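Local coordinates for molinate hydrolase (Gulosibacter molinativorax, PDB 4UB9), which hydrolyses the thiocarbamate pesticide molinate as a zinc-binding member of the amidohydrolase family, which is generally thought to cleave non-peptide carbon-nitrogen bonds, at residues A[129-134]-A[477-482]; A[40-45]-A[86-91]; A[178-183]-A[206-211]; A[370-375]-A[398-403]. All coordinates share one frame; numbering follows the deposited sequence.

Contact 1 (A[129-134]-A[477-482]); sequences AAQIAL and HGLPLS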
# COMPACT_ATOMS: atom_id res chain seq x y z
N ALA A 129 8.76 29.79 13.40
CA ALA A 129 9.43 28.72 14.15
C ALA A 129 10.63 29.25 14.94
O ALA A 129 10.88 28.83 16.08
CB ALA A 129 9.87 27.61 13.23
N ALA A 130 11.34 30.20 14.34
CA ALA A 130 12.46 30.85 15.03
C ALA A 130 11.98 31.65 16.26
O ALA A 130 12.66 31.74 17.28
CB ALA A 130 13.19 31.77 14.08
N GLN A 131 10.80 32.23 16.14
CA GLN A 131 10.18 32.98 17.25
C GLN A 131 9.76 32.05 18.36
O GLN A 131 9.86 32.39 19.53
CB GLN A 131 9.00 33.80 16.77
CG GLN A 131 9.45 34.95 15.91
CD GLN A 131 8.29 35.62 15.17
OE1 GLN A 131 7.13 35.45 15.51
NE2 GLN A 131 8.63 36.36 14.17
N ILE A 132 9.27 30.88 17.98
CA ILE A 132 8.91 29.89 18.97
C ILE A 132 10.14 29.36 19.72
O ILE A 132 10.07 29.06 20.89
CB ILE A 132 8.14 28.76 18.33
CG1 ILE A 132 6.75 29.28 17.97
CG2 ILE A 132 8.02 27.56 19.27
CD1 ILE A 132 5.89 28.29 17.24
N ALA A 133 11.27 29.28 19.04
CA ALA A 133 12.50 28.89 19.72
C ALA A 133 12.88 29.98 20.72
O ALA A 133 13.19 29.69 21.87
CB ALA A 133 13.62 28.67 18.73
N LEU A 134 12.82 31.22 20.25
CA LEU A 134 13.11 32.41 21.05
C LEU A 134 12.22 32.50 22.31
O LEU A 134 12.69 32.78 23.42
CB LEU A 134 12.95 33.66 20.23
CG LEU A 134 13.41 34.96 20.88
CD1 LEU A 134 14.83 34.89 21.39
CD2 LEU A 134 13.28 36.13 19.90
N HIS A 477 6.48 36.07 25.78
CA HIS A 477 5.14 35.51 25.85
C HIS A 477 4.20 35.95 24.72
O HIS A 477 3.23 35.29 24.43
CB HIS A 477 4.50 35.80 27.20
CG HIS A 477 5.03 34.92 28.29
ND1 HIS A 477 5.69 35.41 29.39
CD2 HIS A 477 5.04 33.57 28.41
CE1 HIS A 477 6.08 34.41 30.15
NE2 HIS A 477 5.70 33.28 29.58
N GLY A 478 4.50 37.06 24.06
CA GLY A 478 3.72 37.47 22.88
C GLY A 478 4.15 36.84 21.54
O GLY A 478 3.80 37.35 20.47
N LEU A 479 4.98 35.80 21.59
CA LEU A 479 5.53 35.16 20.37
C LEU A 479 4.78 33.90 20.09
O LEU A 479 4.42 33.20 21.02
CB LEU A 479 6.99 34.81 20.52
CG LEU A 479 7.95 35.97 20.67
CD1 LEU A 479 9.34 35.43 21.00
CD2 LEU A 479 8.01 36.83 19.42
N PRO A 480 4.58 33.58 18.83
CA PRO A 480 5.05 34.30 17.65
C PRO A 480 4.15 35.46 17.35
O PRO A 480 2.98 35.45 17.70
CB PRO A 480 4.95 33.24 16.53
CG PRO A 480 3.81 32.39 16.95
CD PRO A 480 3.87 32.33 18.46
N LEU A 481 4.70 36.44 16.66
CA LEU A 481 3.99 37.68 16.38
C LEU A 481 2.78 37.49 15.51
O LEU A 481 1.76 38.10 15.76
CB LEU A 481 4.92 38.70 15.72
CG LEU A 481 6.09 39.18 16.62
CD1 LEU A 481 6.93 40.19 15.84
CD2 LEU A 481 5.62 39.75 17.95
N SER A 482 2.87 36.68 14.46
CA SER A 482 1.70 36.41 13.61
C SER A 482 1.53 34.93 13.41
O SER A 482 2.07 34.35 12.48
CB SER A 482 1.84 37.05 12.25
OG SER A 482 2.23 38.40 12.39

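Contact 2 (A[40-45]-A[86-91]); sequences GGTLID and GKWILP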
# COMPACT_ATOMS: atom_id res chain seq x y z
N GLY A 40 22.28 41.92 39.60
CA GLY A 40 22.22 41.37 40.94
C GLY A 40 21.71 39.96 41.01
O GLY A 40 21.07 39.55 41.98
N GLY A 41 22.06 39.18 40.00
CA GLY A 41 21.69 37.76 39.98
C GLY A 41 22.88 36.83 40.05
O GLY A 41 24.02 37.26 39.94
N THR A 42 22.60 35.56 40.32
CA THR A 42 23.60 34.51 40.26
C THR A 42 23.95 34.19 38.79
O THR A 42 23.11 33.73 38.03
CB THR A 42 23.12 33.25 41.00
OG1 THR A 42 22.79 33.60 42.34
CG2 THR A 42 24.23 32.19 41.04
N LEU A 43 25.20 34.45 38.42
CA LEU A 43 25.67 34.24 37.06
C LEU A 43 26.18 32.82 36.79
O LEU A 43 27.08 32.30 37.49
CB LEU A 43 26.76 35.22 36.70
CG LEU A 43 27.35 35.05 35.28
CD1 LEU A 43 26.36 35.46 34.22
CD2 LEU A 43 28.62 35.88 35.12
N ILE A 44 25.58 32.20 35.77
CA ILE A 44 26.04 30.91 35.21
C ILE A 44 26.43 31.25 33.80
O ILE A 44 25.56 31.40 32.94
CB ILE A 44 24.96 29.84 35.22
CG1 ILE A 44 24.54 29.52 36.66
CG2 ILE A 44 25.48 28.58 34.53
CD1 ILE A 44 23.45 28.47 36.81
N ASP A 45 27.72 31.49 33.59
CA ASP A 45 28.17 32.22 32.36
C ASP A 45 28.39 31.35 31.11
O ASP A 45 28.61 31.87 30.02
CB ASP A 45 29.44 33.05 32.65
CG ASP A 45 30.64 32.19 33.03
OD1 ASP A 45 30.50 30.97 33.34
OD2 ASP A 45 31.74 32.75 33.04
N GLY A 86 17.73 37.36 43.38
CA GLY A 86 17.12 36.08 43.64
C GLY A 86 16.96 35.20 42.43
O GLY A 86 16.26 34.21 42.45
N LYS A 87 17.65 35.55 41.37
CA LYS A 87 17.46 34.92 40.08
C LYS A 87 18.77 34.48 39.45
O LYS A 87 19.85 34.83 39.88
CB LYS A 87 16.68 35.83 39.15
CG LYS A 87 15.23 35.96 39.56
CD LYS A 87 14.45 36.92 38.68
CE LYS A 87 13.06 37.14 39.26
NZ LYS A 87 12.00 37.07 38.23
N TRP A 88 18.65 33.64 38.45
CA TRP A 88 19.80 33.11 37.76
C TRP A 88 19.92 33.69 36.35
O TRP A 88 18.97 33.80 35.63
CB TRP A 88 19.76 31.60 37.75
CG TRP A 88 20.08 31.02 39.08
CD1 TRP A 88 21.26 30.44 39.46
CD2 TRP A 88 19.22 30.94 40.21
NE1 TRP A 88 21.19 30.01 40.76
CE2 TRP A 88 19.94 30.30 41.25
CE3 TRP A 88 17.91 31.34 40.46
CZ2 TRP A 88 19.40 30.07 42.51
CZ3 TRP A 88 17.36 31.10 41.71
CH2 TRP A 88 18.11 30.47 42.73
N ILE A 89 21.14 34.06 36.03
CA ILE A 89 21.47 34.65 34.75
C ILE A 89 22.31 33.67 33.91
O ILE A 89 23.42 33.31 34.29
CB ILE A 89 22.29 35.93 34.90
CG1 ILE A 89 21.52 36.95 35.73
CG2 ILE A 89 22.60 36.51 33.52
CD1 ILE A 89 22.36 38.14 36.18
N LEU A 90 21.75 33.27 32.76
CA LEU A 90 22.40 32.34 31.82
C LEU A 90 22.63 32.99 30.47
O LEU A 90 22.00 34.03 30.16
CB LEU A 90 21.58 31.09 31.63
CG LEU A 90 21.67 30.02 32.71
CD1 LEU A 90 21.05 30.49 34.04
CD2 LEU A 90 20.99 28.75 32.25
N PRO A 91 23.51 32.39 29.63
CA PRO A 91 23.66 32.94 28.30
C PRO A 91 22.42 32.62 27.53
O PRO A 91 21.68 31.72 27.89
CB PRO A 91 24.85 32.17 27.72
CG PRO A 91 25.43 31.38 28.84
CD PRO A 91 24.35 31.21 29.82

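Contact 3 (A[178-183]-A[206-211]); sequences GGPFTG and AMFEVG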
# COMPACT_ATOMS: atom_id res chain seq x y z
N GLY A 178 17.56 12.55 -0.46
CA GLY A 178 16.38 12.97 -1.23
C GLY A 178 15.49 13.94 -0.46
O GLY A 178 15.63 14.12 0.75
N GLY A 179 14.58 14.55 -1.19
CA GLY A 179 13.62 15.49 -0.64
C GLY A 179 12.46 14.74 0.01
O GLY A 179 12.44 13.50 0.03
N PRO A 180 11.50 15.48 0.53
CA PRO A 180 10.41 14.91 1.36
C PRO A 180 9.45 14.01 0.62
O PRO A 180 8.70 13.29 1.26
CB PRO A 180 9.67 16.14 1.89
CG PRO A 180 10.04 17.25 0.94
CD PRO A 180 11.44 16.95 0.47
N PHE A 181 9.46 14.00 -0.71
CA PHE A 181 8.55 13.07 -1.44
C PHE A 181 9.34 11.97 -2.17
O PHE A 181 8.93 11.42 -3.15
CB PHE A 181 7.59 13.83 -2.28
CG PHE A 181 6.78 14.78 -1.45
CD1 PHE A 181 5.94 14.28 -0.48
CD2 PHE A 181 6.96 16.16 -1.55
CE1 PHE A 181 5.25 15.15 0.35
CE2 PHE A 181 6.28 17.00 -0.72
CZ PHE A 181 5.41 16.49 0.22
N THR A 182 10.38 11.58 -1.49
CA THR A 182 11.39 10.65 -1.94
C THR A 182 11.35 9.45 -0.98
O THR A 182 10.67 9.47 0.02
CB THR A 182 12.69 11.45 -1.82
OG1 THR A 182 13.08 11.92 -3.10
CG2 THR A 182 13.72 10.74 -1.17
N GLY A 183 12.09 8.42 -1.29
CA GLY A 183 12.21 7.24 -0.42
C GLY A 183 12.73 7.53 0.97
O GLY A 183 12.45 6.80 1.94
N ALA A 206 12.48 19.62 -5.32
CA ALA A 206 13.52 20.50 -5.91
C ALA A 206 13.90 21.64 -4.98
O ALA A 206 15.07 21.99 -4.85
CB ALA A 206 13.08 21.05 -7.23
N MET A 207 12.95 22.19 -4.25
CA MET A 207 13.32 23.29 -3.34
C MET A 207 14.08 22.81 -2.08
O MET A 207 14.83 23.59 -1.47
CB MET A 207 12.14 24.20 -2.99
CG MET A 207 11.17 23.70 -1.95
SD MET A 207 10.12 25.05 -1.33
CE MET A 207 9.40 24.08 0.01
N PHE A 208 13.94 21.55 -1.69
CA PHE A 208 14.80 21.00 -0.63
C PHE A 208 16.16 20.49 -1.12
O PHE A 208 17.19 20.71 -0.48
CB PHE A 208 14.07 19.88 0.14
CG PHE A 208 13.05 20.40 1.09
CD1 PHE A 208 13.41 20.82 2.36
CD2 PHE A 208 11.73 20.53 0.69
CE1 PHE A 208 12.45 21.32 3.23
CE2 PHE A 208 10.79 21.03 1.55
CZ PHE A 208 11.13 21.42 2.82
N GLU A 209 16.14 19.76 -2.23
CA GLU A 209 17.36 19.08 -2.72
C GLU A 209 18.37 20.04 -3.32
O GLU A 209 19.58 19.89 -3.16
CB GLU A 209 17.02 18.04 -3.76
CG GLU A 209 16.30 16.80 -3.23
CD GLU A 209 15.93 15.83 -4.34
OE1 GLU A 209 16.30 16.07 -5.49
OE2 GLU A 209 15.25 14.82 -4.07
N VAL A 210 17.84 21.04 -4.03
CA VAL A 210 18.63 22.00 -4.83
C VAL A 210 19.79 21.31 -5.54
O VAL A 210 20.94 21.71 -5.42
CB VAL A 210 19.13 23.22 -4.03
CG1 VAL A 210 17.94 24.08 -3.66
CG2 VAL A 210 19.83 22.80 -2.77
N GLY A 211 19.45 20.29 -6.32
CA GLY A 211 20.42 19.55 -7.12
C GLY A 211 21.34 18.63 -6.34
O GLY A 211 22.22 18.02 -6.92

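Contact 4 (A[370-375]-A[398-403]); sequences LGTDAG and GEDHFV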
# COMPACT_ATOMS: atom_id res chain seq x y z
N LEU A 370 23.91 19.77 22.43
CA LEU A 370 22.46 19.66 22.43
C LEU A 370 21.94 19.86 21.02
O LEU A 370 22.24 20.85 20.34
CB LEU A 370 21.82 20.69 23.38
CG LEU A 370 20.29 20.65 23.54
CD1 LEU A 370 19.92 21.22 24.90
CD2 LEU A 370 19.54 21.44 22.46
N GLY A 371 21.06 18.94 20.62
CA GLY A 371 20.30 19.06 19.37
C GLY A 371 19.16 18.07 19.35
O GLY A 371 19.23 17.04 19.99
N THR A 372 18.10 18.41 18.63
CA THR A 372 16.83 17.66 18.77
C THR A 372 16.06 17.23 17.53
O THR A 372 15.14 16.44 17.63
CB THR A 372 15.82 18.53 19.55
OG1 THR A 372 15.64 19.76 18.85
CG2 THR A 372 16.34 18.80 20.98
N ASP A 373 16.39 17.80 16.38
CA ASP A 373 15.66 17.58 15.14
C ASP A 373 14.31 18.23 15.24
O ASP A 373 13.43 17.95 14.46
CB ASP A 373 15.51 16.06 14.79
CG ASP A 373 16.65 15.50 13.86
OD1 ASP A 373 17.26 16.28 13.08
OD2 ASP A 373 16.92 14.27 13.92
N ALA A 374 14.12 19.10 16.23
CA ALA A 374 12.77 19.58 16.52
C ALA A 374 12.28 20.58 15.53
O ALA A 374 13.05 21.32 14.90
CB ALA A 374 12.70 20.15 17.92
N GLY A 375 10.97 20.62 15.42
CA GLY A 375 10.29 21.55 14.50
C GLY A 375 8.99 22.04 15.07
O GLY A 375 8.49 21.53 16.05
N GLY A 398 10.67 24.56 20.93
CA GLY A 398 10.35 25.56 21.96
C GLY A 398 10.47 25.00 23.35
O GLY A 398 10.61 25.73 24.30
N GLU A 399 10.31 23.69 23.44
CA GLU A 399 10.48 22.91 24.68
C GLU A 399 11.42 21.71 24.56
O GLU A 399 11.79 21.11 25.57
CB GLU A 399 9.13 22.32 25.09
CG GLU A 399 8.12 23.38 25.48
CD GLU A 399 6.85 22.78 26.10
OE1 GLU A 399 6.94 21.81 26.87
OE2 GLU A 399 5.78 23.33 25.83
N ASP A 400 11.78 21.38 23.33
CA ASP A 400 12.64 20.26 23.02
C ASP A 400 14.02 20.31 23.74
O ASP A 400 14.52 19.30 24.18
CB ASP A 400 12.87 20.23 21.53
CG ASP A 400 13.47 21.57 20.98
OD1 ASP A 400 12.89 22.67 21.23
OD2 ASP A 400 14.53 21.52 20.31
N HIS A 401 14.58 21.51 23.86
CA HIS A 401 15.83 21.70 24.58
C HIS A 401 15.70 21.39 26.10
O HIS A 401 16.61 20.78 26.68
CB HIS A 401 16.45 23.07 24.33
CG HIS A 401 15.59 24.22 24.72
ND1 HIS A 401 14.27 24.34 24.34
CD2 HIS A 401 15.89 25.38 25.35
CE1 HIS A 401 13.78 25.49 24.77
NE2 HIS A 401 14.74 26.14 25.39
N PHE A 402 14.60 21.82 26.72
CA PHE A 402 14.33 21.51 28.13
C PHE A 402 14.24 20.01 28.34
O PHE A 402 14.87 19.43 29.19
CB PHE A 402 13.04 22.13 28.65
CG PHE A 402 12.95 23.64 28.50
CD1 PHE A 402 14.00 24.48 28.86
CD2 PHE A 402 11.79 24.23 28.01
CE1 PHE A 402 13.91 25.85 28.69
CE2 PHE A 402 11.69 25.61 27.87
CZ PHE A 402 12.76 26.42 28.20
N VAL A 403 13.54 19.36 27.44
CA VAL A 403 13.41 17.91 27.50
C VAL A 403 14.74 17.19 27.32
O VAL A 403 15.01 16.14 27.94
CB VAL A 403 12.40 17.42 26.43
CG1 VAL A 403 12.31 15.89 26.40
CG2 VAL A 403 11.02 18.01 26.73

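Contact 1 (A[129-134]-A[477-482])
Gln131 of helix 122-135 stretches its carboxamide over to the backbone of the loop that follows strand 472-473. OE1 of Gln131 accepts a hydrogen bond from Leu481 N at 2.9 Å, with an N-H...O angle of 158° and the donor tilted 28° from the carbonyl plane. CG of Gln131 stands anti to its carbonyl carbon (chi1 -70°), and the extended chain beyond it carries the amide across to the loop. NE2 of the same group donates to Glu164 O, so the amide is gripped at both ends and its rotation is fixed.

Packing is closest around this arm. Pro480, which follows a cis peptide bond, puts its CA 3.2 Å from Gln131 OE1. Leu479 pushes CD1 against the helix backbone, 3.4 Å from Gln131 O, and the same methyl lies 4.1 Å from Leu134 CB, the two leucines crossing obliquely. The margins are looser: CG1 of Ile132 meets Pro480 CD at 4.2 Å, and Leu481, largely in solvent, brings CB only to 3.9 Å from Gln131 OE1.

Arg135, also on the helix, adds a hydrogen bond from NH2 to Leu479 O. Ala133, whose CB points away from the loop, packs on Val138 and Val141, which sets helix 122-135 between strand 138-143 and the segment 477-482.

Contact 2 (A[40-45]-A[86-91])
Thr42 lays its CB over the indole face of Trp88, its direct partner in a parallel beta bridge, in a CH-pi contact between side chains that run side by side. CB of Thr42 is 4.0 Å from the centroid of the five-membered ring of Trp88, 25° off the ring normal. Ile44 approaches the same ring obliquely, its CD1 4.0 Å from Trp88 CD1. With an alanine at Trp88, Thr42 CB would probably lose the ring it lies over and Ile44 CD1 one of its apolar neighbours, leaving a gap on this face of the sheet.

Three backbone bonds set the register. Thr42 N donates to Lys87 O at 2.9 Å, Ile89 N gives an almost straight bond of 2.8 Å to Thr42 O, and Ile44 N reaches Ile89 O at 2.8 Å. The short strands 41-43 and 88-91 are twisted 39° against each other. Across the sheet from Trp88, Ile89 divides its branches: CG1, beside the backbone N (chi1 -58°), carries CD1 to within 3.9 Å of Gly41 CA, while CG2 meets Leu43 CD1 at 4.0 Å. Gly40 and Gly41 form a G1 beta bulge opposite Thr55, where the chain turns a corner between sheets.

Strand 447-450 pairs with strand 88-95 as well. The amine of Lys87 is engaged outside the pair, in a salt bridge with Asp451. Main-chain hydrogen bonds and apolar contacts join the two segments, and their pairing is therefore unlikely to depend on ionisation.

Contact 3 (A[178-183]-A[206-211])
A type I beta turn, Gly179 to Thr182, in the loop after strand 174-175 receives the last turn of helix 198-209 through Glu209 and Phe208. OE2 of Glu209 accepts a hydrogen bond from Gly179 N at 3.0 Å with an angle of 148° at the hydrogen, using its anti lone pair, the one away from the other oxygen. CG of Glu209 lies beside the backbone N (chi1 -70°) and the chain continues extended, which delivers the carboxylate to the start of the turn. There the oxygen also sits 3.6 Å from Gly178 CA.

Next to this polar link, Pro180 and Phe208 cross at about a right angle. CD of Pro180 is 3.6 Å from Phe208 CD2, and CG of Pro180 is 3.9 Å from Phe208 CE2. The phenyl ring is stacked in turn with Trp145. A side chain on Gly179 would point at the helix and run into the ring of Pro180, in keeping with glycine there.

Asp205, one turn earlier on the helix, takes the amide of Phe181 through OD1. Two acidic side chains thus hold two backbone N-H groups of the turn, and the N-H of Gly179 probably offsets part of the cost of placing the charge of Glu209 near the negative end of the helix.

Contact 4 (A[370-375]-A[398-403])
An ST turn begins at Thr372 in the loop after strand 368-370, a strand of the amidohydrolase barrel, and the hydroxyl that makes it also reaches Asp400 in the first turn of helix 400-410. OG1 of Thr372 accepts from Ala374 N at 3.1 Å, which closes the turn, and donates to Asp400 OD2 at a short 2.5 Å. That oxygen is met on its anti side, 18° out of the carboxylate plane. OD1 of Asp400 takes Gly398 N at 2.9 Å, nearly along the C-O axis. With chi1 at 56°, CG of Asp400 sits between its own N and carbonyl carbon, a placing that lets one carboxylate serve both sides.

Around this link, Ala374 CB packs 3.3 Å from Asp400 OD2, and Leu370 CD2 is 4.0 Å from His401 CB. The imidazole of His401 bonds through NE2 to Gly136 O.

An alanine in place of Asp400 would probably leave the Thr372 hydroxyl and Gly398 N without the carboxylate that both use, and so weaken the tie between loop and helix. Asn95 ND2 adds a weak bond to OD2. Buried, with several donors and close to the helix's N-terminal end, the carboxylate is likely to be stabilised as an anion.

How the contacts relate
Zinc, held by His282 and His302, is closest to contacts 3 and 4: Gly178 and the side chain of Thr372 each lie about 12 Å from a bound ion, so neither contact reaches it. Their centres are 24 Å apart, and both contacts are nested in the long loop closed by contact 1. Contacts 1 and 4 meet directly, CG2 of Ile132 packing 4.1 Å from Gly398 CA. Contact 2 closes earlier in the chain and lies across the chain's centre from contact 3, with 44 Å between centres. Strand 88-95 joins it to contact 4, since Asn95 on that strand touches Leu370 and Thr372; nearest atoms of the two contacts are about 8 Å apart.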